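Long-range contacts in glutathione s-transferase protein (Ralstonia solanacearum, PDB 3TOU), which binds glutathione and is probably a glutathione transferase, joining the tripeptide's thiol to electrophilic compounds: residues Lys50-Val55 against Arg66-Tyr71; Val107-Glu112 against Ser124-Gln129; Ala165-Asp170 against Ala187-Ile192. All coordinates share one frame; numbering follows the deposited sequence.

Contact 1: residues Lys50-Val55 against Arg66-Tyr71. With GSH (glutathione), chain C.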
loop_
_atom_site.group_PDB
_atom_site.type_symbol
_atom_site.label_atom_id
_atom_site.label_comp_id
_atom_site.label_asym_id
_atom_site.label_seq_id
_atom_site.Cartn_x
_atom_site.Cartn_y
_atom_site.Cartn_z
ATOM N N LYS A 50 6.108 7.164 -7.972
ATOM C CA LYS A 50 6.535 6.942 -6.597
ATOM C C LYS A 50 7.761 6.046 -6.516
ATOM O O LYS A 50 8.022 5.269 -7.417
ATOM C CB LYS A 50 5.401 6.313 -5.780
ATOM C CG LYS A 50 4.332 7.321 -5.373
ATOM C CD LYS A 50 3.082 6.628 -4.862
ATOM C CE LYS A 50 2.054 7.668 -4.433
ATOM N NZ LYS A 50 2.536 8.424 -3.242
ATOM N N VAL A 51 8.502 6.170 -5.413
ATOM C CA VAL A 51 9.588 5.244 -5.108
ATOM C C VAL A 51 9.194 4.413 -3.877
ATOM O O VAL A 51 8.477 4.917 -3.006
ATOM C CB VAL A 51 10.937 5.965 -4.880
ATOM C CG1 VAL A 51 11.499 6.453 -6.224
ATOM C CG2 VAL A 51 10.786 7.126 -3.878
ATOM N N PRO A 52 9.671 3.155 -3.779
ATOM C CA PRO A 52 10.616 2.465 -4.664
ATOM C C PRO A 52 10.003 1.926 -5.956
ATOM O O PRO A 52 8.810 1.622 -6.018
ATOM C CB PRO A 52 11.119 1.308 -3.804
ATOM C CG PRO A 52 9.942 1.011 -2.889
ATOM C CD PRO A 52 9.350 2.351 -2.581
ATOM N N CYS A 53 10.856 1.808 -6.962
ATOM C CA CYS A 53 10.522 1.159 -8.212
ATOM C C CYS A 53 11.735 0.304 -8.599
ATOM O O CYS A 53 12.871 0.791 -8.638
ATOM C CB CYS A 53 10.210 2.203 -9.290
ATOM S SG CYS A 53 9.722 1.442 -10.864
ATOM N N LEU A 54 11.500 -0.983 -8.812
ATOM C CA LEU A 54 12.576 -1.920 -9.165
ATOM C C LEU A 54 12.546 -2.135 -10.671
ATOM O O LEU A 54 11.508 -2.465 -11.222
ATOM C CB LEU A 54 12.388 -3.254 -8.434
ATOM C CG LEU A 54 13.468 -4.345 -8.567
ATOM C CD1 LEU A 54 14.783 -3.912 -7.923
ATOM C CD2 LEU A 54 12.996 -5.639 -7.931
ATOM N N VAL A 55 13.686 -1.927 -11.324
ATOM C CA VAL A 55 13.774 -2.068 -12.780
ATOM C C VAL A 55 14.694 -3.238 -13.119
ATOM O O VAL A 55 15.829 -3.331 -12.623
ATOM C CB VAL A 55 14.252 -0.771 -13.470
ATOM C CG1 VAL A 55 14.093 -0.871 -14.987
ATOM C CG2 VAL A 55 13.470 0.443 -12.949
ATOM N N ARG A 66 5.444 -3.287 -1.397
ATOM C CA ARG A 66 4.963 -4.612 -0.966
ATOM C C ARG A 66 5.179 -5.655 -2.052
ATOM O O ARG A 66 5.583 -6.791 -1.764
ATOM C CB ARG A 66 3.480 -4.573 -0.638
ATOM C CG ARG A 66 3.126 -3.681 0.501
ATOM C CD ARG A 66 1.743 -4.060 0.978
ATOM N NE ARG A 66 1.188 -2.999 1.794
ATOM C CZ ARG A 66 -0.063 -2.962 2.230
ATOM N NH1 ARG A 66 -0.908 -3.959 1.945
ATOM N NH2 ARG A 66 -0.456 -1.915 2.962
ATOM N N VAL A 67 4.925 -5.255 -3.299
ATOM C CA VAL A 67 5.096 -6.156 -4.433
ATOM C C VAL A 67 6.580 -6.502 -4.626
ATOM O O VAL A 67 6.931 -7.666 -4.871
ATOM C CB VAL A 67 4.519 -5.517 -5.731
ATOM C CG1 VAL A 67 4.739 -6.436 -6.945
ATOM C CG2 VAL A 67 3.007 -5.223 -5.561
ATOM N N ILE A 68 7.431 -5.485 -4.515
ATOM C CA ILE A 68 8.887 -5.662 -4.667
ATOM C C ILE A 68 9.428 -6.591 -3.567
ATOM O O ILE A 68 10.169 -7.534 -3.863
ATOM C CB ILE A 68 9.641 -4.314 -4.681
ATOM C CG1 ILE A 68 9.221 -3.450 -5.888
ATOM C CG2 ILE A 68 11.178 -4.534 -4.727
ATOM C CD1 ILE A 68 9.505 -1.955 -5.694
ATOM N N ALA A 69 9.041 -6.332 -2.315
ATOM C CA ALA A 69 9.487 -7.154 -1.180
ATOM C C ALA A 69 9.059 -8.604 -1.357
ATOM O O ALA A 69 9.844 -9.528 -1.084
ATOM C CB ALA A 69 8.950 -6.599 0.150
ATOM N N GLU A 70 7.816 -8.801 -1.802
ATOM C CA GLU A 70 7.292 -10.149 -2.039
ATOM C C GLU A 70 8.076 -10.882 -3.130
ATOM O O GLU A 70 8.477 -12.041 -2.951
ATOM C CB GLU A 70 5.801 -10.087 -2.388
ATOM C CG GLU A 70 5.167 -11.474 -2.601
ATOM C CD GLU A 70 3.688 -11.401 -2.937
ATOM O OE1 GLU A 70 3.231 -10.327 -3.388
ATOM O OE2 GLU A 70 2.989 -12.424 -2.759
ATOM N N TYR A 71 8.285 -10.197 -4.250
ATOM C CA TYR A 71 9.080 -10.734 -5.349
ATOM C C TYR A 71 10.492 -11.088 -4.875
ATOM O O TYR A 71 10.992 -12.184 -5.167
ATOM C CB TYR A 71 9.137 -9.716 -6.484
ATOM C CG TYR A 71 10.016 -10.147 -7.636
ATOM C CD1 TYR A 71 9.722 -11.308 -8.361
ATOM C CD2 TYR A 71 11.138 -9.407 -7.985
ATOM C CE1 TYR A 71 10.520 -11.714 -9.418
ATOM C CE2 TYR A 71 11.945 -9.806 -9.049
ATOM C CZ TYR A 71 11.630 -10.958 -9.752
ATOM O OH TYR A 71 12.432 -11.354 -10.794
HETATM N N1 GSH C . 2.422 2.451 -1.769
HETATM C CA1 GSH C . 3.811 2.884 -1.981
HETATM C C1 GSH C . 4.796 1.835 -1.522
HETATM O O11 GSH C . 5.891 1.713 -2.128
HETATM O O12 GSH C . 4.532 1.064 -0.577
HETATM C CB1 GSH C . 4.093 4.230 -1.313
HETATM C CG1 GSH C . 5.344 4.876 -1.933
HETATM C CD1 GSH C . 5.470 6.355 -1.626
HETATM O OE1 GSH C . 4.337 7.111 -1.272
HETATM N N2 GSH C . 6.688 6.889 -1.732
HETATM C CA2 GSH C . 6.900 8.331 -1.652
HETATM C C2 GSH C . 6.673 8.941 -2.993
HETATM O O2 GSH C . 7.465 8.394 -3.987
HETATM C CB2 GSH C . 8.352 8.657 -1.293
HETATM S SG2 GSH C . 8.716 8.107 0.390
HETATM N N3 GSH C . 5.791 9.925 -3.185
HETATM C CA3 GSH C . 5.823 10.743 -4.392
HETATM C C3 GSH C . 4.460 11.113 -4.910
HETATM O O31 GSH C . 4.323 11.887 -5.879
HETATM O O32 GSH C . 3.446 10.663 -4.372
#
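Val51 N gives a nearly straight hydrogen bond to the cysteinyl carbonyl O2 of glutathione, 2.8 Å with an angle of 161° at the hydrogen. Val51 O accepts from glutathione N2 at 3.0 Å. The ligand's cysteine thus pairs with one residue through both its backbone polar groups. Lys50 NZ lies 2.7 Å from glutathione O32, the glycine carboxylate; this bond belongs to one of two deposited conformers and is less certain. Arg128 and Lys132 of the second subunit also hydrogen-bond to the ligand. Pro52 follows Val51 through a cis peptide, and the chain then enters strand 53-55. Past the ligand, the contact with helix 65-74 is apolar. Ile68 CD1 lies against the backbone where the strand begins, 3.7 Å from Pro52 O and 4.1 Å from Pro52 CB; its CG2 branch meets Leu54 CD2 at 3.8 Å. A chi1 of -175° directs the Leu54 branches to the helix, where CD2 also reaches the edge of the Tyr71 ring. Helix 65-74 packs against the start of the strand that follows the glutathione-binding loop. A cis-proline presenting its preceding residue to the cysteinyl part of glutathione is a hallmark of the thioredoxin-like N-terminal domain of glutathione transferases.

Contact 2: residues Val107-Glu112 against Ser124-Gln129. With GSH (glutathione), chain E.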
loop_
_atom_site.group_PDB
_atom_site.type_symbol
_atom_site.label_atom_id
_atom_site.label_comp_id
_atom_site.label_asym_id
_atom_site.label_seq_id
_atom_site.Cartn_x
_atom_site.Cartn_y
_atom_site.Cartn_z
ATOM N N VAL A 107 4.341 9.944 6.472
ATOM C CA VAL A 107 4.668 10.546 5.176
ATOM C C VAL A 107 3.652 11.622 4.787
ATOM O O VAL A 107 4.046 12.670 4.251
ATOM C CB VAL A 107 4.830 9.471 4.043
ATOM C CG1 VAL A 107 4.827 10.108 2.653
ATOM C CG2 VAL A 107 6.102 8.664 4.267
ATOM N N ALA A 108 2.362 11.393 5.072
ATOM C CA ALA A 108 1.340 12.450 4.873
ATOM C C ALA A 108 1.712 13.739 5.631
ATOM O O ALA A 108 1.510 14.851 5.125
ATOM C CB ALA A 108 -0.041 11.965 5.305
ATOM N N LEU A 109 2.247 13.579 6.845
ATOM C CA LEU A 109 2.737 14.731 7.637
ATOM C C LEU A 109 3.918 15.427 6.976
ATOM O O LEU A 109 3.987 16.661 6.984
ATOM C CB LEU A 109 3.080 14.317 9.080
ATOM C CG LEU A 109 1.880 13.937 9.949
ATOM C CD1 LEU A 109 2.334 13.187 11.201
ATOM C CD2 LEU A 109 1.050 15.152 10.335
ATOM N N ARG A 110 4.835 14.653 6.394
ATOM C CA ARG A 110 5.990 15.222 5.682
ATOM C C ARG A 110 5.509 16.022 4.458
ATOM O O ARG A 110 6.018 17.110 4.169
ATOM C CB ARG A 110 6.982 14.114 5.281
ATOM C CG ARG A 110 8.138 14.531 4.343
ATOM C CD ARG A 110 9.211 15.362 5.045
ATOM N NE ARG A 110 10.267 15.712 4.096
ATOM C CZ ARG A 110 11.324 16.477 4.359
ATOM N NH1 ARG A 110 11.516 16.989 5.571
ATOM N NH2 ARG A 110 12.204 16.723 3.394
ATOM N N VAL A 111 4.500 15.486 3.769
ATOM C CA VAL A 111 3.902 16.150 2.592
ATOM C C VAL A 111 3.183 17.430 2.998
ATOM O O VAL A 111 3.293 18.445 2.323
ATOM C CB VAL A 111 2.960 15.178 1.827
ATOM C CG1 VAL A 111 2.030 15.910 0.859
ATOM C CG2 VAL A 111 3.791 14.127 1.105
ATOM N N GLU A 112 2.493 17.389 4.131
ATOM C CA GLU A 112 1.851 18.585 4.681
ATOM C C GLU A 112 2.882 19.691 4.964
ATOM O O GLU A 112 2.582 20.869 4.790
ATOM C CB GLU A 112 1.048 18.226 5.937
ATOM C CG GLU A 112 0.115 19.327 6.471
ATOM C CD GLU A 112 -1.161 19.498 5.668
ATOM O OE1 GLU A 112 -1.460 18.672 4.779
ATOM O OE2 GLU A 112 -1.883 20.474 5.932
ATOM N N SER A 124 -6.497 20.109 11.425
ATOM C CA SER A 124 -7.328 18.905 11.529
ATOM C C SER A 124 -6.713 17.696 10.800
ATOM O O SER A 124 -6.770 16.568 11.292
ATOM C CB SER A 124 -8.744 19.170 11.017
ATOM O OG SER A 124 -8.729 19.603 9.666
ATOM N N TRP A 125 -6.108 17.938 9.643
ATOM C CA TRP A 125 -5.450 16.857 8.893
ATOM C C TRP A 125 -4.210 16.349 9.625
ATOM O O TRP A 125 -3.950 15.126 9.668
ATOM C CB TRP A 125 -5.096 17.338 7.490
ATOM C CG TRP A 125 -4.432 16.314 6.606
ATOM C CD1 TRP A 125 -3.119 16.287 6.240
ATOM C CD2 TRP A 125 -5.049 15.191 5.965
ATOM N NE1 TRP A 125 -2.875 15.219 5.413
ATOM C CE2 TRP A 125 -4.042 14.529 5.226
ATOM C CE3 TRP A 125 -6.350 14.673 5.946
ATOM C CZ2 TRP A 125 -4.296 13.376 4.477
ATOM C CZ3 TRP A 125 -6.600 13.530 5.197
ATOM C CH2 TRP A 125 -5.580 12.898 4.472
ATOM N N ILE A 126 -3.472 17.293 10.208
ATOM C CA ILE A 126 -2.265 17.004 10.992
ATOM C C ILE A 126 -2.625 16.142 12.214
ATOM O O ILE A 126 -1.964 15.141 12.482
ATOM C CB ILE A 126 -1.519 18.313 11.392
ATOM C CG1 ILE A 126 -0.876 18.958 10.157
ATOM C CG2 ILE A 126 -0.424 18.053 12.412
ATOM C CD1 ILE A 126 -0.519 20.440 10.358
ATOM N N THR A 127 -3.692 16.529 12.914
ATOM C CA THR A 127 -4.218 15.803 14.068
ATOM C C THR A 127 -4.630 14.377 13.690
ATOM O O THR A 127 -4.322 13.421 14.411
ATOM C CB THR A 127 -5.409 16.583 14.693
ATOM O OG1 THR A 127 -4.941 17.880 15.085
ATOM C CG2 THR A 127 -5.983 15.867 15.905
ATOM N N ARG A 128 -5.310 14.258 12.554
ATOM C CA ARG A 128 -5.796 12.973 12.061
ATOM C C ARG A 128 -4.639 12.000 11.813
ATOM O O ARG A 128 -4.708 10.828 12.225
ATOM C CB ARG A 128 -6.607 13.175 10.791
ATOM C CG ARG A 128 -7.104 11.898 10.177
ATOM C CD ARG A 128 -7.877 12.189 8.911
ATOM N NE ARG A 128 -8.841 11.125 8.714
ATOM C CZ ARG A 128 -10.082 11.127 9.192
ATOM N NH1 ARG A 128 -10.566 12.171 9.852
ATOM N NH2 ARG A 128 -10.851 10.086 8.961
ATOM N N GLN A 129 -3.584 12.486 11.162
ATOM C CA GLN A 129 -2.429 11.634 10.888
ATOM C C GLN A 129 -1.700 11.237 12.178
ATOM O O GLN A 129 -1.312 10.077 12.346
ATOM C CB GLN A 129 -1.492 12.265 9.856
ATOM C CG GLN A 129 -2.169 12.624 8.510
ATOM C CD GLN A 129 -3.063 11.528 7.939
ATOM O OE1 GLN A 129 -4.186 11.796 7.491
ATOM N NE2 GLN A 129 -2.571 10.299 7.939
HETATM N N1 GSH E . -4.460 1.082 1.841
HETATM C CA1 GSH E . -5.883 1.041 2.206
HETATM C C1 GSH E . -6.552 -0.128 1.517
HETATM O O11 GSH E . -6.095 -0.570 0.438
HETATM O O12 GSH E . -7.556 -0.707 2.011
HETATM C CB1 GSH E . -6.558 2.376 1.857
HETATM C CG1 GSH E . -7.955 2.401 2.485
HETATM C CD1 GSH E . -8.507 3.811 2.573
HETATM O OE1 GSH E . -7.620 4.878 2.560
HETATM N N2 GSH E . -9.834 3.969 2.656
HETATM C CA2 GSH E . -10.457 5.276 2.867
HETATM C C2 GSH E . -10.344 5.666 4.298
HETATM O O2 GSH E . -10.803 4.721 5.205
HETATM C CB2 GSH E . -11.957 5.209 2.578
HETATM S SG2 GSH E . -12.197 5.044 0.799
HETATM N N3 GSH E . -9.852 6.867 4.640
HETATM C CA3 GSH E . -10.022 7.347 6.003
HETATM C C3 GSH E . -8.787 7.971 6.589
HETATM O O31 GSH E . -7.712 7.928 5.977
HETATM O O32 GSH E . -8.844 8.548 7.691
HETATM O O HOH W 1 -0.558 15.284 3.631
#
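Two antiparallel helices of the all-helical C-terminal domain, joined by a short connection, meet here through Ala108, Leu109 and Glu112 on one side and Trp125, Ile126 and Gln129 on the other. Leu109 and Gln129 run past each other in opposite directions, with Leu109 CG 3.8 Å from Gln129 CB. Leu109 CD2 lies against the Ile126 backbone and 3.9 Å from Ile126 CG2. Ala108 CB fits against the bend of Gln129, at 3.9 Å from its CG. That bend brings Gln129 OE1 over one face of the Trp125 indole, 3.3 Å above the plane and toward the rim. A water accepts from Trp125 NE1 at 2.9 Å and donates to Ala108 O at 2.6 Å, bridging the helices. With chi1 at -169°, Glu112 CG rests on Ile126 CG1 at 3.8 Å. The bend at chi2 then turns the carboxylate toward Trp125: OE1 approaches Trp125 CD1 obliquely at 3.3 Å, the two planes 42° apart. Glu112 OE2 is bonded to Ser122 N and paired with Arg116 of the second subunit. The end of Arg128 leads away from the helix pair, and its NE and NH2 both donate to O32 of the glutathione held in the second subunit's site. Val107 packs on helices 12-23 and 157-172, and Trp125 on Val111 of the second subunit.

Contact 3: residues Ala165-Asp170 against Ala187-Ile192. With ACT (acetate ion), chain D.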
loop_
_atom_site.group_PDB
_atom_site.type_symbol
_atom_site.label_atom_id
_atom_site.label_comp_id
_atom_site.label_asym_id
_atom_site.label_seq_id
_atom_site.Cartn_x
_atom_site.Cartn_y
_atom_site.Cartn_z
ATOM N N ALA A 165 9.350 1.562 10.052
ATOM C CA ALA A 165 8.385 2.537 10.587
ATOM C C ALA A 165 8.873 3.251 11.854
ATOM O O ALA A 165 8.786 4.476 11.941
ATOM C CB ALA A 165 7.023 1.894 10.832
ATOM N N LEU A 166 9.379 2.494 12.831
ATOM C CA LEU A 166 9.895 3.107 14.062
ATOM C C LEU A 166 11.087 4.011 13.759
ATOM O O LEU A 166 11.161 5.132 14.270
ATOM C CB LEU A 166 10.287 2.042 15.098
ATOM C CG LEU A 166 9.149 1.113 15.536
ATOM C CD1 LEU A 166 9.654 0.045 16.487
ATOM C CD2 LEU A 166 8.019 1.881 16.175
ATOM N N ALA A 167 11.992 3.535 12.900
ATOM C CA ALA A 167 13.154 4.333 12.473
ATOM C C ALA A 167 12.735 5.609 11.759
ATOM O O ALA A 167 13.372 6.650 11.908
ATOM C CB ALA A 167 14.044 3.529 11.552
ATOM N N TYR A 168 11.667 5.522 10.972
ATOM C CA TYR A 168 11.172 6.687 10.264
ATOM C C TYR A 168 10.613 7.745 11.221
ATOM O O TYR A 168 10.804 8.946 11.003
ATOM C CB TYR A 168 10.162 6.301 9.181
ATOM C CG TYR A 168 9.782 7.472 8.306
ATOM C CD1 TYR A 168 10.700 8.013 7.404
ATOM C CD2 TYR A 168 8.526 8.067 8.413
ATOM C CE1 TYR A 168 10.363 9.114 6.617
ATOM C CE2 TYR A 168 8.179 9.153 7.631
ATOM C CZ TYR A 168 9.097 9.673 6.738
ATOM O OH TYR A 168 8.727 10.765 5.965
ATOM N N LEU A 169 9.934 7.301 12.280
ATOM C CA LEU A 169 9.509 8.220 13.339
ATOM C C LEU A 169 10.706 8.919 14.000
ATOM O O LEU A 169 10.663 10.126 14.211
ATOM C CB LEU A 169 8.655 7.505 14.390
ATOM C CG LEU A 169 7.282 7.017 13.916
ATOM C CD1 LEU A 169 6.555 6.350 15.093
ATOM C CD2 LEU A 169 6.448 8.191 13.345
ATOM N N ASP A 170 11.778 8.178 14.298
ATOM C CA ASP A 170 12.989 8.783 14.881
ATOM C C ASP A 170 13.565 9.882 13.982
ATOM O O ASP A 170 14.051 10.904 14.452
ATOM C CB ASP A 170 14.085 7.730 15.082
ATOM C CG ASP A 170 13.881 6.882 16.313
ATOM O OD1 ASP A 170 12.957 7.146 17.111
ATOM O OD2 ASP A 170 14.666 5.926 16.462
ATOM N N ALA A 187 12.609 -2.054 23.095
ATOM C CA ALA A 187 13.459 -3.241 23.145
ATOM C C ALA A 187 13.573 -3.910 21.775
ATOM O O ALA A 187 14.671 -4.298 21.356
ATOM C CB ALA A 187 12.926 -4.233 24.175
ATOM N N PHE A 188 12.435 -4.028 21.086
ATOM C CA PHE A 188 12.394 -4.583 19.736
ATOM C C PHE A 188 13.337 -3.825 18.805
ATOM O O PHE A 188 14.117 -4.435 18.046
ATOM C CB PHE A 188 10.967 -4.526 19.182
ATOM C CG PHE A 188 10.869 -4.863 17.716
ATOM C CD1 PHE A 188 10.755 -6.191 17.297
ATOM C CD2 PHE A 188 10.897 -3.846 16.751
ATOM C CE1 PHE A 188 10.667 -6.502 15.937
ATOM C CE2 PHE A 188 10.828 -4.150 15.380
ATOM C CZ PHE A 188 10.703 -5.478 14.981
ATOM N N TYR A 189 13.255 -2.501 18.854
ATOM C CA TYR A 189 14.024 -1.679 17.941
ATOM C C TYR A 189 15.516 -1.745 18.248
ATOM O O TYR A 189 16.324 -1.797 17.328
ATOM C CB TYR A 189 13.519 -0.243 17.930
ATOM C CG TYR A 189 14.217 0.586 16.893
ATOM C CD1 TYR A 189 13.984 0.368 15.534
ATOM C CD2 TYR A 189 15.141 1.570 17.263
ATOM C CE1 TYR A 189 14.633 1.122 14.569
ATOM C CE2 TYR A 189 15.811 2.324 16.306
ATOM C CZ TYR A 189 15.538 2.104 14.960
ATOM O OH TYR A 189 16.183 2.831 14.004
ATOM N N THR A 190 15.870 -1.783 19.537
ATOM C CA THR A 190 17.263 -1.986 19.957
ATOM C C THR A 190 17.844 -3.272 19.339
ATOM O O THR A 190 18.996 -3.287 18.892
ATOM C CB THR A 190 17.366 -1.982 21.525
ATOM O OG1 THR A 190 17.081 -0.662 22.012
ATOM C CG2 THR A 190 18.756 -2.403 22.017
ATOM N N ARG A 191 17.032 -4.328 19.280
ATOM C CA ARG A 191 17.455 -5.600 18.675
ATOM C C ARG A 191 17.579 -5.541 17.149
ATOM O O ARG A 191 18.490 -6.151 16.580
ATOM C CB ARG A 191 16.500 -6.728 19.043
ATOM C CG ARG A 191 16.477 -7.096 20.531
ATOM C CD ARG A 191 15.738 -8.413 20.769
ATOM N NE ARG A 191 14.324 -8.409 20.370
ATOM C CZ ARG A 191 13.317 -7.940 21.113
ATOM N NH1 ARG A 191 13.551 -7.397 22.299
ATOM N NH2 ARG A 191 12.062 -7.997 20.665
ATOM N N ILE A 192 16.664 -4.837 16.486
ATOM C CA ILE A 192 16.668 -4.834 15.017
ATOM C C ILE A 192 17.621 -3.802 14.407
ATOM O O ILE A 192 18.164 -4.038 13.330
ATOM C CB ILE A 192 15.226 -4.739 14.416
ATOM C CG1 ILE A 192 15.169 -5.483 13.067
ATOM C CG2 ILE A 192 14.738 -3.285 14.333
ATOM C CD1 ILE A 192 13.775 -5.652 12.506
HETATM C C ACT D . 10.659 11.680 3.435
HETATM O O ACT D . 11.319 12.501 2.769
HETATM O OXT ACT D . 10.622 11.871 4.667
HETATM C CH3 ACT D . 9.955 10.531 2.790
HETATM O O HOH W 2 16.610 5.357 14.753
#
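The segments of helices 157-172 and 183-193 pass almost at right angles, crossing at -97° with their axes 11.1 Å apart, and Leu166 and Tyr189 have the nearest CA atoms. The wide spacing is bridged mainly by the Tyr189 ring and Leu166. Tyr189 does most of the work. Its CG stands opposite the backbone N (chi1 -174°), which sends the ring out to the other helix. There it lies along Leu166, whose CB is 4.1 Å from Tyr189 CD1, and its far end rests on Ala167. Ala167 CB is 3.3 Å from Tyr189 OH and 3.9 Å from Tyr189 CE1. Leu166 CD1 reaches on to Phe188 CD2 at 4.1 Å and also approaches Tyr189 CB. Asp170 comes from the opposite direction, its carboxylate plane turned 88° from the Tyr189 ring. The two polar ends are joined through a water, which donates to Asp170 OD2 at 2.7 Å and lies 2.7 Å from Tyr189 OH. Asp170 OD2 also forms a salt bridge with Arg179 on the short helix 178-181. The contact is mostly apolar, with a water-mediated polar link at one side. The phenol end is tied to the carboxylate by water rather than directly, and Arg179 probably offsets much of the carboxylate's charge.

Contact 1 belongs to the thioredoxin-like domain, while contacts 2 and 3 both lie in the helical domain. Contacts 1 and 2 do not touch within the chain; their centres are 24 Å apart and their nearest atoms about 7 Å. Glutathione connects them across the dimer. Each ligand is held by residues 50-51 of one subunit and by Arg128 and Lys132 of the other. Contacts 2 and 3 touch directly: Tyr168 OH lies 3.8 Å from Val107 CG2 and 3.8 Å from Arg110 CB. Contact 3 stands apart from the site, with the side chain of Ala167 about 13 Å from a bound glutathione, and no second-subunit residue reaches it.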